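PDB 1Z2Z: probable tRNA pseudouridine synthase D from Methanosarcina mazei, which probably converts uridine 13 of transfer RNAs to pseudouridine. Local coordinates for residues Tyr15-Thr20 / Tyr429-Pro434; Gly47-Val52 / Lys94-Asp99; Asp129-Asp134 / Glu413-Lys418; Arg179-Leu184 / Ile202-Pro207; Gly298-Phe303 / Thr315-Ser320. One frame throughout, in Å; residues are numbered along the deposited sequence.

In the fold
Interactions 2 and 3 lie on the same mixed sheet, with centres 22 Å apart. Interaction 2 pairs strands 49-57 and 90-98, and interaction 3 pairs strands 130-142 and 408-417. Strand 33-39 joins the two pairs, lying parallel to 90-98 and antiparallel to 130-142. Helix 423-430 follows strand 408-417. Interaction 1 brings the N-terminal loop after helix 5-8 to the end of that helix, across 409 residues of chain, and encloses all the others. Interactions 4 and 5 come in series inside the span closed by interaction 3, with centres 37 Å apart. They are local contacts within the TRUD region. Interaction 3 adds the late strand 408-417 to the sheet built by the early strands.

Interaction 1: Tyr15-Thr20 / Tyr429-Pro434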
# COMPACT_ATOMS: atom_id res chain seq x y z
N TYR A 15 14.02 -10.44 2.95
CA TYR A 15 14.47 -9.06 2.80
C TYR A 15 15.53 -8.96 1.70
O TYR A 15 16.50 -9.73 1.70
CB TYR A 15 15.09 -8.58 4.12
CG TYR A 15 14.17 -8.62 5.32
CD1 TYR A 15 13.32 -7.56 5.60
CD2 TYR A 15 14.18 -9.71 6.20
CE1 TYR A 15 12.50 -7.57 6.74
CE2 TYR A 15 13.36 -9.72 7.35
CZ TYR A 15 12.53 -8.65 7.60
OH TYR A 15 11.73 -8.64 8.72
N SER A 16 15.37 -8.01 0.78
CA SER A 16 16.35 -7.84 -0.30
C SER A 16 17.73 -7.52 0.30
O SER A 16 18.77 -7.75 -0.33
CB SER A 16 15.92 -6.72 -1.24
OG SER A 16 16.42 -5.46 -0.82
N THR A 17 17.73 -7.00 1.52
CA THR A 17 18.98 -6.66 2.19
C THR A 17 19.29 -7.73 3.25
O THR A 17 18.38 -8.26 3.89
CB THR A 17 18.86 -5.31 2.90
OG1 THR A 17 17.86 -5.39 3.92
CG2 THR A 17 18.48 -4.21 1.91
N ASP A 18 20.57 -8.04 3.43
CA ASP A 18 20.98 -9.04 4.41
C ASP A 18 21.46 -8.39 5.72
O ASP A 18 22.07 -9.05 6.57
CB ASP A 18 22.11 -9.90 3.84
CG ASP A 18 23.30 -9.08 3.43
OD1 ASP A 18 23.58 -9.01 2.21
OD2 ASP A 18 23.94 -8.48 4.33
N THR A 19 21.20 -7.09 5.86
CA THR A 19 21.60 -6.37 7.06
C THR A 19 20.72 -6.79 8.22
O THR A 19 19.65 -7.38 8.04
CB THR A 19 21.45 -4.86 6.88
OG1 THR A 19 20.19 -4.57 6.26
CG2 THR A 19 22.58 -4.32 6.03
N THR A 20 21.16 -6.47 9.43
CA THR A 20 20.42 -6.84 10.62
C THR A 20 19.28 -5.86 10.89
O THR A 20 19.38 -4.67 10.60
CB THR A 20 21.37 -6.93 11.85
OG1 THR A 20 20.60 -7.20 13.03
CG2 THR A 20 22.14 -5.65 12.02
N TYR A 429 14.78 -1.47 6.52
CA TYR A 429 15.62 -0.81 7.53
C TYR A 429 15.37 -1.30 8.94
O TYR A 429 16.30 -1.34 9.75
CB TYR A 429 15.42 0.70 7.53
CG TYR A 429 16.20 1.40 6.46
CD1 TYR A 429 15.71 1.47 5.17
CD2 TYR A 429 17.43 1.98 6.74
CE1 TYR A 429 16.43 2.11 4.17
CE2 TYR A 429 18.17 2.62 5.74
CZ TYR A 429 17.65 2.68 4.46
OH TYR A 429 18.35 3.29 3.46
N MSE A 430 14.13 -1.65 9.25
CA MSE A 430 13.81 -2.09 10.59
C MSE A 430 13.65 -3.59 10.70
O MSE A 430 13.88 -4.16 11.76
CB MSE A 430 12.53 -1.44 11.09
CG MSE A 430 12.64 0.03 11.40
SE MSE A 430 10.87 0.77 11.63
CE MSE A 430 10.65 0.44 13.52
N LYS A 431 13.24 -4.21 9.60
CA LYS A 431 13.02 -5.65 9.58
C LYS A 431 12.36 -6.11 10.88
O LYS A 431 12.93 -6.92 11.60
CB LYS A 431 14.34 -6.40 9.37
CG LYS A 431 15.05 -6.10 8.05
CD LYS A 431 16.19 -7.07 7.78
CE LYS A 431 16.94 -6.71 6.51
NZ LYS A 431 17.73 -5.44 6.60
N VAL A 432 11.18 -5.60 11.17
CA VAL A 432 10.46 -6.00 12.38
C VAL A 432 9.01 -6.27 12.06
O VAL A 432 8.56 -6.03 10.95
CB VAL A 432 10.53 -4.90 13.47
CG1 VAL A 432 11.95 -4.77 14.01
CG2 VAL A 432 10.05 -3.59 12.90
N ASN A 433 8.28 -6.78 13.05
CA ASN A 433 6.87 -7.08 12.85
C ASN A 433 6.14 -5.82 12.38
O ASN A 433 6.34 -4.73 12.92
CB ASN A 433 6.25 -7.62 14.14
CG ASN A 433 4.84 -8.15 13.95
OD1 ASN A 433 3.91 -7.39 13.70
ND2 ASN A 433 4.68 -9.46 14.05
N PRO A 434 5.28 -5.96 11.36
CA PRO A 434 4.50 -4.84 10.80
C PRO A 434 3.58 -4.17 11.82
O PRO A 434 3.13 -3.04 11.61
CB PRO A 434 3.74 -5.49 9.65
CG PRO A 434 3.56 -6.90 10.12
CD PRO A 434 4.93 -7.22 10.68
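The ammonium NZ of K431 is gripped by several oxygens of the 15-20 loop. It donates to T19 OG1 at 2.6 Å and to T17 OG1 at 2.7 Å. A weak third bond goes to T19 O at 3.1 Å. E428 O, one helix turn earlier, also accepts from it. No carboxylate is among these four acceptors, so the charge is probably met by hydroxyl and carbonyl dipoles. The lysine chain runs extended across Y15 and bends only at its last torsion (chi4 69°), which turns NZ in among the threonines. On the way its CG lies over one face of the Y15 ring, offset toward the rim. This CH-pi contact puts CG 3.4 Å from the ring centroid. CD and CE continue past the ring toward Y15 CB. Replacing Y15 with an alanine is likely to bare the lysine methylenes and leave the chain less firmly guided to T17 and T19. T19 OG1 also bonds T156 OG1, which links the loop to helix 146-163. K431 is the first residue past helix 423-430. Its positive phi (40°) marks the C-terminal end of that helix, and its side chain is held by the N-terminal loop.

Interaction 2: Gly47-Val52 / Lys94-Asp99; sequences GKYLIV and KISIFD
L50 and I97 form a hydrogen-bonded antiparallel pair, and V52 with I95 forms the next. In the first, L50 N reaches I97 O at 2.8 Å and I97 N reaches L50 O at 2.8 Å. In the second, I95 N gives to V52 O at 2.8 Å, while V52 N bonds I95 O from above the carbonyl plane. D99 N adds a bond to K48 O at 2.9 Å. Strand 49-57 lies between 90-98 and 113-121 in the mixed sheet, with I105 of helix 102-105 against L50 and V52.
Carbon contacts lie on both faces. On one, V52 CG2 meets I97 CD1 at 4.0 Å. On the other, I51 CD1 rests on S96 CB, and I51 CG2 lies against CG of K94, whose ammonium makes a salt bridge to E43.
The Y49 and F98 rings meet obliquely, with planes at 53°. Y49 CE1 lies against F98 CB at 3.4 Å. F98 CG is anti to its own N (chi1 172°), which sends the ring out past Y49 toward K48. A serine in place of Y49 would probably leave F98 CB and CD2 without the tyrosine ring they pack on. The chemistry implies a strand pair held by backbone bonds, with mostly apolar side-chain contacts.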
# COMPACT_ATOMS: atom_id res chain seq x y z
N GLY A 47 -10.10 32.46 -10.00
CA GLY A 47 -10.78 31.18 -9.89
C GLY A 47 -11.66 31.14 -8.66
O GLY A 47 -11.39 31.86 -7.70
N LYS A 48 -12.70 30.32 -8.66
CA LYS A 48 -13.60 30.25 -7.52
C LYS A 48 -13.13 29.25 -6.47
O LYS A 48 -13.89 28.86 -5.59
CB LYS A 48 -15.02 29.88 -7.98
CG LYS A 48 -15.15 28.46 -8.55
CD LYS A 48 -16.31 28.34 -9.54
CE LYS A 48 -16.37 26.95 -10.20
NZ LYS A 48 -16.99 25.88 -9.36
N TYR A 49 -11.87 28.85 -6.56
CA TYR A 49 -11.28 27.90 -5.63
C TYR A 49 -10.04 28.52 -4.96
O TYR A 49 -9.11 28.98 -5.64
CB TYR A 49 -10.93 26.60 -6.37
CG TYR A 49 -12.10 25.65 -6.56
CD1 TYR A 49 -12.67 25.01 -5.47
CD2 TYR A 49 -12.65 25.41 -7.83
CE1 TYR A 49 -13.76 24.16 -5.62
CE2 TYR A 49 -13.75 24.55 -7.99
CZ TYR A 49 -14.30 23.93 -6.88
OH TYR A 49 -15.39 23.09 -6.96
N LEU A 50 -10.04 28.53 -3.64
CA LEU A 50 -8.93 29.10 -2.88
C LEU A 50 -7.98 27.95 -2.55
O LEU A 50 -8.41 26.94 -1.99
CB LEU A 50 -9.46 29.76 -1.60
CG LEU A 50 -8.54 30.74 -0.87
CD1 LEU A 50 -7.41 29.98 -0.27
CD2 LEU A 50 -8.03 31.81 -1.81
N ILE A 51 -6.71 28.10 -2.90
CA ILE A 51 -5.76 27.02 -2.64
C ILE A 51 -4.82 27.32 -1.47
O ILE A 51 -4.02 28.27 -1.50
CB ILE A 51 -4.88 26.71 -3.88
CG1 ILE A 51 -5.71 26.72 -5.17
CG2 ILE A 51 -4.22 25.37 -3.65
CD1 ILE A 51 -6.94 25.82 -5.16
N VAL A 52 -4.90 26.44 -0.48
CA VAL A 52 -4.15 26.59 0.75
C VAL A 52 -3.23 25.44 1.10
O VAL A 52 -3.53 24.28 0.84
CB VAL A 52 -5.12 26.77 1.92
CG1 VAL A 52 -4.38 27.26 3.14
CG2 VAL A 52 -6.23 27.73 1.53
N LYS A 94 -1.20 20.33 -0.06
CA LYS A 94 -1.99 21.36 -0.71
C LYS A 94 -3.47 20.95 -0.71
O LYS A 94 -3.80 19.78 -0.85
CB LYS A 94 -1.48 21.58 -2.14
CG LYS A 94 -2.40 22.39 -3.03
CD LYS A 94 -1.78 22.66 -4.40
CE LYS A 94 -0.54 23.53 -4.28
NZ LYS A 94 0.09 23.92 -5.58
N ILE A 95 -4.36 21.91 -0.49
CA ILE A 95 -5.79 21.62 -0.49
C ILE A 95 -6.53 22.73 -1.22
O ILE A 95 -5.95 23.77 -1.57
CB ILE A 95 -6.37 21.51 0.94
CG1 ILE A 95 -6.27 22.85 1.67
CG2 ILE A 95 -5.67 20.41 1.72
CD1 ILE A 95 -7.18 22.93 2.93
N SER A 96 -7.80 22.52 -1.48
CA SER A 96 -8.57 23.56 -2.15
C SER A 96 -9.85 23.77 -1.37
O SER A 96 -10.41 22.83 -0.78
CB SER A 96 -8.89 23.18 -3.60
OG SER A 96 -9.86 22.15 -3.64
N ILE A 97 -10.30 25.02 -1.36
CA ILE A 97 -11.52 25.40 -0.65
C ILE A 97 -12.37 26.24 -1.57
O ILE A 97 -11.93 27.28 -2.07
CB ILE A 97 -11.20 26.23 0.60
CG1 ILE A 97 -10.17 25.50 1.48
CG2 ILE A 97 -12.48 26.49 1.36
CD1 ILE A 97 -9.75 26.27 2.71
N PHE A 98 -13.59 25.78 -1.79
CA PHE A 98 -14.50 26.47 -2.68
C PHE A 98 -15.09 27.75 -2.13
O PHE A 98 -15.53 27.82 -0.97
CB PHE A 98 -15.64 25.53 -3.09
CG PHE A 98 -16.74 26.19 -3.88
CD1 PHE A 98 -18.03 26.25 -3.37
CD2 PHE A 98 -16.50 26.76 -5.12
CE1 PHE A 98 -19.07 26.85 -4.11
CE2 PHE A 98 -17.53 27.35 -5.86
CZ PHE A 98 -18.80 27.40 -5.36
N ASP A 99 -15.09 28.76 -2.98
CA ASP A 99 -15.68 30.04 -2.63
C ASP A 99 -15.25 30.58 -1.28
O ASP A 99 -16.08 30.82 -0.39
CB ASP A 99 -17.19 29.88 -2.69
CG ASP A 99 -17.92 31.17 -2.44
OD1 ASP A 99 -17.25 32.23 -2.53
OD2 ASP A 99 -19.15 31.11 -2.18

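Interaction 3: Asp129-Asp134 / Glu413-Lys418; sequences DLWGND and EFMLPK
N133 and L416 form a hydrogen-bonded antiparallel pair, with N133 N to L416 O at 2.8 Å and L416 N to N133 O at 3.2 Å; the strand axes run 153° apart. K418 N adds a bond to W131 O at 2.9 Å. G132 faces P417 closely, and a CB there would run into L416 O. The side-chain contacts are thin. The methyl CE of M415, a selenomethionine, approaches the edge of the W131 indole, 3.9 Å from NE1. The same chain passes the D134 carboxylate, and D134 OD2 lies near M415 CB. The K418 chain is extended beyond CG and runs beside L130 O, while its CB touches L130 CD2 at 3.7 Å. Its NZ bonds G128 O. N133 OD1 takes a weak hydrogen bond from K85, and its side chain is about 9 Å from that of D86, the predicted nucleophile. W131 and G132 together face I38 as a classic beta bulge. Strand 130-142 thus lies between strands 33-39 and 408-417, and L416 and F414 both touch V425 of helix 423-430.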
# COMPACT_ATOMS: atom_id res chain seq x y z
N ASP A 129 -3.73 14.92 -7.62
CA ASP A 129 -3.00 16.12 -8.04
C ASP A 129 -1.69 16.36 -7.30
O ASP A 129 -1.45 17.48 -6.89
CB ASP A 129 -3.86 17.37 -7.89
CG ASP A 129 -5.06 17.38 -8.81
OD1 ASP A 129 -5.47 16.29 -9.28
OD2 ASP A 129 -5.61 18.49 -9.02
N LEU A 130 -0.86 15.35 -7.11
CA LEU A 130 0.42 15.60 -6.46
C LEU A 130 1.43 14.65 -7.09
O LEU A 130 1.07 13.58 -7.59
CB LEU A 130 0.36 15.34 -4.95
CG LEU A 130 0.55 13.89 -4.49
CD1 LEU A 130 0.75 13.83 -3.00
CD2 LEU A 130 -0.64 13.06 -4.92
N TRP A 131 2.70 15.03 -7.08
CA TRP A 131 3.71 14.17 -7.64
C TRP A 131 4.02 13.11 -6.61
O TRP A 131 3.54 11.99 -6.70
CB TRP A 131 4.98 14.95 -7.98
CG TRP A 131 6.08 14.05 -8.45
CD1 TRP A 131 6.98 13.38 -7.67
CD2 TRP A 131 6.33 13.63 -9.80
NE1 TRP A 131 7.76 12.56 -8.44
CE2 TRP A 131 7.38 12.69 -9.75
CE3 TRP A 131 5.75 13.95 -11.04
CZ2 TRP A 131 7.88 12.07 -10.90
CZ3 TRP A 131 6.25 13.32 -12.18
CH2 TRP A 131 7.31 12.39 -12.10
N GLY A 132 4.82 13.48 -5.61
CA GLY A 132 5.17 12.53 -4.57
C GLY A 132 5.03 13.09 -3.16
O GLY A 132 4.31 14.06 -2.92
N ASN A 133 5.75 12.45 -2.24
CA ASN A 133 5.73 12.83 -0.83
C ASN A 133 7.13 12.69 -0.20
O ASN A 133 7.73 11.61 -0.21
CB ASN A 133 4.74 11.93 -0.06
CG ASN A 133 3.29 12.40 -0.15
OD1 ASN A 133 2.37 11.59 -0.13
ND2 ASN A 133 3.08 13.71 -0.23
N ASP A 134 7.67 13.80 0.31
CA ASP A 134 8.97 13.79 0.98
C ASP A 134 8.75 13.25 2.38
O ASP A 134 7.79 13.64 3.05
CB ASP A 134 9.52 15.20 1.10
CG ASP A 134 10.31 15.60 -0.09
OD1 ASP A 134 10.58 16.81 -0.27
OD2 ASP A 134 10.68 14.68 -0.86
N GLU A 413 15.20 9.81 5.73
CA GLU A 413 14.47 10.79 4.91
C GLU A 413 14.61 10.52 3.43
O GLU A 413 15.70 10.58 2.88
CB GLU A 413 14.96 12.20 5.22
CG GLU A 413 16.45 12.32 5.18
CD GLU A 413 16.91 13.63 5.75
OE1 GLU A 413 18.13 13.79 5.98
OE2 GLU A 413 16.04 14.51 5.98
N PHE A 414 13.49 10.24 2.77
CA PHE A 414 13.52 9.96 1.34
C PHE A 414 12.25 10.49 0.69
O PHE A 414 11.56 11.34 1.25
CB PHE A 414 13.63 8.45 1.16
CG PHE A 414 12.59 7.67 1.92
CD1 PHE A 414 11.34 7.41 1.38
CD2 PHE A 414 12.86 7.19 3.19
CE1 PHE A 414 10.38 6.69 2.10
CE2 PHE A 414 11.90 6.47 3.91
CZ PHE A 414 10.67 6.22 3.35
N MSE A 415 11.94 10.01 -0.51
CA MSE A 415 10.72 10.44 -1.17
C MSE A 415 10.16 9.38 -2.08
O MSE A 415 10.90 8.64 -2.72
CB MSE A 415 10.93 11.71 -1.95
CG MSE A 415 11.83 11.59 -3.09
SE MSE A 415 11.39 13.06 -4.20
CE MSE A 415 10.10 12.07 -5.31
N LEU A 416 8.83 9.31 -2.13
CA LEU A 416 8.13 8.34 -2.93
C LEU A 416 7.07 9.01 -3.83
O LEU A 416 6.63 10.11 -3.56
CB LEU A 416 7.49 7.32 -1.99
CG LEU A 416 8.27 6.04 -1.64
CD1 LEU A 416 9.75 6.29 -1.61
CD2 LEU A 416 7.77 5.52 -0.31
N PRO A 417 6.69 8.36 -4.95
CA PRO A 417 5.68 8.91 -5.88
C PRO A 417 4.28 8.49 -5.47
O PRO A 417 4.11 7.41 -4.90
CB PRO A 417 6.08 8.27 -7.19
CG PRO A 417 6.46 6.88 -6.74
CD PRO A 417 7.37 7.21 -5.57
N LYS A 418 3.27 9.30 -5.78
CA LYS A 418 1.90 8.96 -5.40
C LYS A 418 1.55 7.52 -5.74
O LYS A 418 1.70 7.09 -6.88
CB LYS A 418 0.88 9.88 -6.06
CG LYS A 418 1.00 10.00 -7.56
CD LYS A 418 -0.32 10.43 -8.18
CE LYS A 418 -0.13 10.92 -9.61
NZ LYS A 418 -1.46 11.11 -10.26

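Interaction 4: Arg179-Leu184 / Ile202-Pro207; sequences RPVTHL and IAEPFP
R179 and F206 make the tight part of this contact. R179 CG sits over the centre of one ring face in a CH-pi contact, 3.3 Å from the centroid. V181 CG1 approaches F206 CZ obliquely at 3.4 Å. The arginine leaves with CG anti to its backbone N (chi1 -178°), which carries the chain across the ring at about a right angle. It then bends at chi3 and sends NH1 to E204 O at 3.0 Å. That donor lies well above the carbonyl plane, with an N-H...O angle of 146°. NH2 reaches Y201 O.
The other side is looser. L184 CD1 stands 4.2 Å from F206 CZ at the ring edge. E204 CG is just as far from V181 CG1, and E204 OE1 makes a long, weak ion pair with K221.
The turn before helix 182-191, with V181 at its N-cap and P180 centring an inverse gamma turn, thus packs on the loop leaving helix 194-202. The arginine serves both chemistries: its methylenes pack on the ring, while its N-H groups serve backbone carbonyls at that helix end.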
# COMPACT_ATOMS: atom_id res chain seq x y z
N ARG A 179 -8.41 -5.76 8.77
CA ARG A 179 -8.31 -7.20 8.72
C ARG A 179 -7.88 -7.62 7.32
O ARG A 179 -8.63 -7.47 6.36
CB ARG A 179 -9.67 -7.80 9.06
CG ARG A 179 -9.69 -9.29 9.09
CD ARG A 179 -11.10 -9.74 9.34
NE ARG A 179 -11.98 -9.28 8.28
CZ ARG A 179 -13.26 -9.60 8.18
NH1 ARG A 179 -13.82 -10.38 9.10
NH2 ARG A 179 -13.98 -9.16 7.16
N PRO A 180 -6.64 -8.12 7.19
CA PRO A 180 -6.10 -8.55 5.89
C PRO A 180 -6.65 -9.90 5.47
O PRO A 180 -6.03 -10.93 5.70
CB PRO A 180 -4.60 -8.59 6.15
CG PRO A 180 -4.53 -9.04 7.58
CD PRO A 180 -5.60 -8.20 8.24
N VAL A 181 -7.82 -9.90 4.83
CA VAL A 181 -8.46 -11.13 4.39
C VAL A 181 -8.73 -11.17 2.89
O VAL A 181 -9.14 -12.19 2.35
CB VAL A 181 -9.80 -11.35 5.12
CG1 VAL A 181 -9.55 -11.82 6.52
CG2 VAL A 181 -10.59 -10.07 5.13
N THR A 182 -8.50 -10.05 2.22
CA THR A 182 -8.75 -10.01 0.79
C THR A 182 -8.15 -11.23 0.09
O THR A 182 -8.90 -12.08 -0.41
CB THR A 182 -8.19 -8.71 0.19
OG1 THR A 182 -6.79 -8.60 0.48
CG2 THR A 182 -8.92 -7.52 0.80
N HIS A 183 -6.83 -11.33 0.09
CA HIS A 183 -6.12 -12.45 -0.53
C HIS A 183 -6.67 -13.79 -0.07
O HIS A 183 -6.67 -14.77 -0.83
CB HIS A 183 -4.62 -12.38 -0.22
CG HIS A 183 -4.27 -12.60 1.23
ND1 HIS A 183 -3.80 -13.80 1.71
CD2 HIS A 183 -4.28 -11.75 2.28
CE1 HIS A 183 -3.52 -13.68 3.00
NE2 HIS A 183 -3.80 -12.44 3.37
N LEU A 184 -7.14 -13.84 1.16
CA LEU A 184 -7.69 -15.08 1.69
C LEU A 184 -9.03 -15.38 1.03
O LEU A 184 -9.41 -16.54 0.91
CB LEU A 184 -7.88 -14.96 3.21
CG LEU A 184 -6.60 -14.72 4.02
CD1 LEU A 184 -6.98 -14.39 5.46
CD2 LEU A 184 -5.71 -15.95 3.95
N ILE A 202 -17.44 -12.35 5.85
CA ILE A 202 -18.55 -12.11 6.75
C ILE A 202 -18.09 -12.27 8.20
O ILE A 202 -18.33 -11.40 9.03
CB ILE A 202 -19.70 -13.09 6.46
CG1 ILE A 202 -20.20 -12.86 5.03
CG2 ILE A 202 -20.79 -12.91 7.50
CD1 ILE A 202 -21.11 -13.96 4.50
N ALA A 203 -17.43 -13.40 8.48
CA ALA A 203 -16.90 -13.72 9.80
C ALA A 203 -15.37 -13.64 9.81
O ALA A 203 -14.80 -12.73 9.22
CB ALA A 203 -17.36 -15.12 10.20
N GLU A 204 -14.71 -14.58 10.48
CA GLU A 204 -13.25 -14.60 10.54
C GLU A 204 -12.67 -13.41 11.29
O GLU A 204 -12.28 -12.41 10.68
CB GLU A 204 -12.64 -14.63 9.14
CG GLU A 204 -11.12 -14.65 9.17
CD GLU A 204 -10.55 -16.06 9.13
OE1 GLU A 204 -11.14 -16.97 9.75
OE2 GLU A 204 -9.50 -16.23 8.48
N PRO A 205 -12.57 -13.51 12.62
CA PRO A 205 -12.04 -12.46 13.49
C PRO A 205 -10.52 -12.34 13.47
O PRO A 205 -9.82 -13.32 13.24
CB PRO A 205 -12.56 -12.86 14.85
CG PRO A 205 -12.44 -14.36 14.79
CD PRO A 205 -13.01 -14.67 13.42
N PHE A 206 -10.01 -11.14 13.73
CA PHE A 206 -8.58 -10.91 13.78
C PHE A 206 -8.16 -10.26 15.09
O PHE A 206 -8.92 -9.49 15.69
CB PHE A 206 -8.12 -10.04 12.60
CG PHE A 206 -7.81 -10.82 11.35
CD1 PHE A 206 -6.86 -10.35 10.45
CD2 PHE A 206 -8.48 -12.01 11.06
CE1 PHE A 206 -6.57 -11.06 9.29
CE2 PHE A 206 -8.20 -12.73 9.90
CZ PHE A 206 -7.23 -12.25 9.01
N PRO A 207 -6.93 -10.55 15.56
CA PRO A 207 -6.40 -10.00 16.81
C PRO A 207 -6.27 -8.48 16.84
O PRO A 207 -5.87 -7.91 17.84
CB PRO A 207 -5.05 -10.70 16.95
CG PRO A 207 -4.62 -10.83 15.53
CD PRO A 207 -5.88 -11.31 14.85

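Interaction 5: Gly298-Phe303 / Thr315-Ser320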
# COMPACT_ATOMS: atom_id res chain seq x y z
N GLY A 298 14.68 -13.42 -21.40
CA GLY A 298 13.25 -13.59 -21.21
C GLY A 298 12.76 -13.07 -19.87
O GLY A 298 11.91 -13.70 -19.24
N ASP A 299 13.29 -11.92 -19.46
CA ASP A 299 12.93 -11.31 -18.18
C ASP A 299 11.58 -10.56 -18.22
O ASP A 299 10.85 -10.56 -17.22
CB ASP A 299 14.05 -10.33 -17.75
CG ASP A 299 14.43 -10.48 -16.27
OD1 ASP A 299 13.60 -10.95 -15.47
OD2 ASP A 299 15.57 -10.11 -15.91
N ILE A 300 11.25 -9.96 -19.36
CA ILE A 300 10.00 -9.18 -19.56
C ILE A 300 10.02 -7.87 -18.78
O ILE A 300 9.92 -7.86 -17.55
CB ILE A 300 8.71 -9.96 -19.15
CG1 ILE A 300 8.44 -11.09 -20.13
CG2 ILE A 300 7.50 -9.02 -19.18
CD1 ILE A 300 7.16 -11.85 -19.84
N VAL A 301 10.12 -6.76 -19.49
CA VAL A 301 10.14 -5.46 -18.83
C VAL A 301 8.94 -4.60 -19.25
O VAL A 301 8.07 -5.06 -20.01
CB VAL A 301 11.48 -4.70 -19.12
CG1 VAL A 301 12.66 -5.60 -18.76
CG2 VAL A 301 11.57 -4.29 -20.59
N CYS A 302 8.88 -3.38 -18.73
CA CYS A 302 7.82 -2.43 -19.07
C CYS A 302 8.48 -1.07 -19.29
O CYS A 302 9.64 -0.86 -18.91
CB CYS A 302 6.75 -2.32 -17.95
SG CYS A 302 7.17 -1.31 -16.47
N PHE A 303 7.76 -0.17 -19.93
CA PHE A 303 8.28 1.16 -20.21
C PHE A 303 7.26 2.15 -19.70
O PHE A 303 6.11 1.77 -19.43
CB PHE A 303 8.45 1.34 -21.72
CG PHE A 303 9.16 0.21 -22.38
CD1 PHE A 303 10.55 0.14 -22.35
CD2 PHE A 303 8.44 -0.82 -22.98
CE1 PHE A 303 11.22 -0.96 -22.90
CE2 PHE A 303 9.10 -1.92 -23.53
CZ PHE A 303 10.49 -1.99 -23.49
N THR A 315 4.56 -4.14 -22.98
CA THR A 315 5.63 -4.92 -22.36
C THR A 315 6.48 -5.70 -23.36
O THR A 315 6.04 -6.74 -23.86
CB THR A 315 5.08 -5.91 -21.33
OG1 THR A 315 3.96 -6.62 -21.90
CG2 THR A 315 4.65 -5.19 -20.08
N GLU A 316 7.68 -5.21 -23.62
CA GLU A 316 8.61 -5.86 -24.54
C GLU A 316 9.35 -6.98 -23.81
O GLU A 316 9.78 -6.81 -22.67
CB GLU A 316 9.65 -4.86 -25.07
CG GLU A 316 10.57 -5.43 -26.15
CD GLU A 316 11.51 -4.40 -26.74
OE1 GLU A 316 11.04 -3.29 -27.11
OE2 GLU A 316 12.73 -4.68 -26.85
N LYS A 317 9.50 -8.13 -24.47
CA LYS A 317 10.19 -9.26 -23.87
C LYS A 317 11.66 -9.29 -24.28
O LYS A 317 11.98 -9.32 -25.46
CB LYS A 317 9.49 -10.56 -24.27
CG LYS A 317 9.95 -11.77 -23.49
CD LYS A 317 8.99 -12.92 -23.71
CE LYS A 317 9.26 -14.06 -22.74
NZ LYS A 317 8.19 -15.08 -22.86
N VAL A 318 12.55 -9.27 -23.29
CA VAL A 318 13.99 -9.30 -23.55
C VAL A 318 14.47 -10.69 -23.96
O VAL A 318 14.01 -11.70 -23.43
CB VAL A 318 14.80 -8.82 -22.31
CG1 VAL A 318 14.23 -9.45 -21.06
CG2 VAL A 318 16.28 -9.17 -22.46
N THR A 319 15.39 -10.74 -24.93
CA THR A 319 15.94 -12.01 -25.41
C THR A 319 17.46 -12.06 -25.27
O THR A 319 18.07 -11.18 -24.66
CB THR A 319 15.58 -12.28 -26.89
OG1 THR A 319 15.97 -11.16 -27.68
CG2 THR A 319 14.09 -12.53 -27.04
N SER A 320 18.06 -13.09 -25.85
CA SER A 320 19.50 -13.28 -25.78
C SER A 320 20.28 -12.25 -26.58
O SER A 320 21.50 -12.15 -26.46
CB SER A 320 19.87 -14.68 -26.27
OG SER A 320 19.26 -15.68 -25.46
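K317 and I300 cross at a slant, and the lysine can be followed outward. Its CB carries CG anti to the backbone N (chi1 -169°), and the chain stays extended from there. CG is the first atom to touch, 3.7 Å from I300 CG1. CD passes the same I300 CG1 at 4.1 Å, and CE does so at 4.0 Å. CE also comes near G298 CA. I300 CG1 is thus touched by three successive methylenes of K317. The tip NZ goes beyond both segments to a hydrogen bond with S350 OG, with a weaker bond to F348 O.
Two backbone bonds hold the chains together. V301 N reaches E316 O at 3.2 Å, nearly along the C=O axis, with an angle at H of 165°. G298 N reaches V318 O at 2.7 Å, from above the carbonyl plane. G298 and I300 both have positive phi, consistent with the irregular path between the two bonds.
At one end E316 CB comes to the edge of the F303 ring, 3.4 Å from CE2. Beyond I300, V318 CG1 lies against D299 CB, while D299 OD2 makes a salt bridge to R285. Strand 301-302 pairs antiparallel with 336-337, and V318 and E316 rest on M326 of helix 323-330.
The charged ends of K317 and D299 thus find partners outside the contact. Two backbone bonds and carbon packing join the segments, with no side-chain hydrogen bond or salt bridge between them.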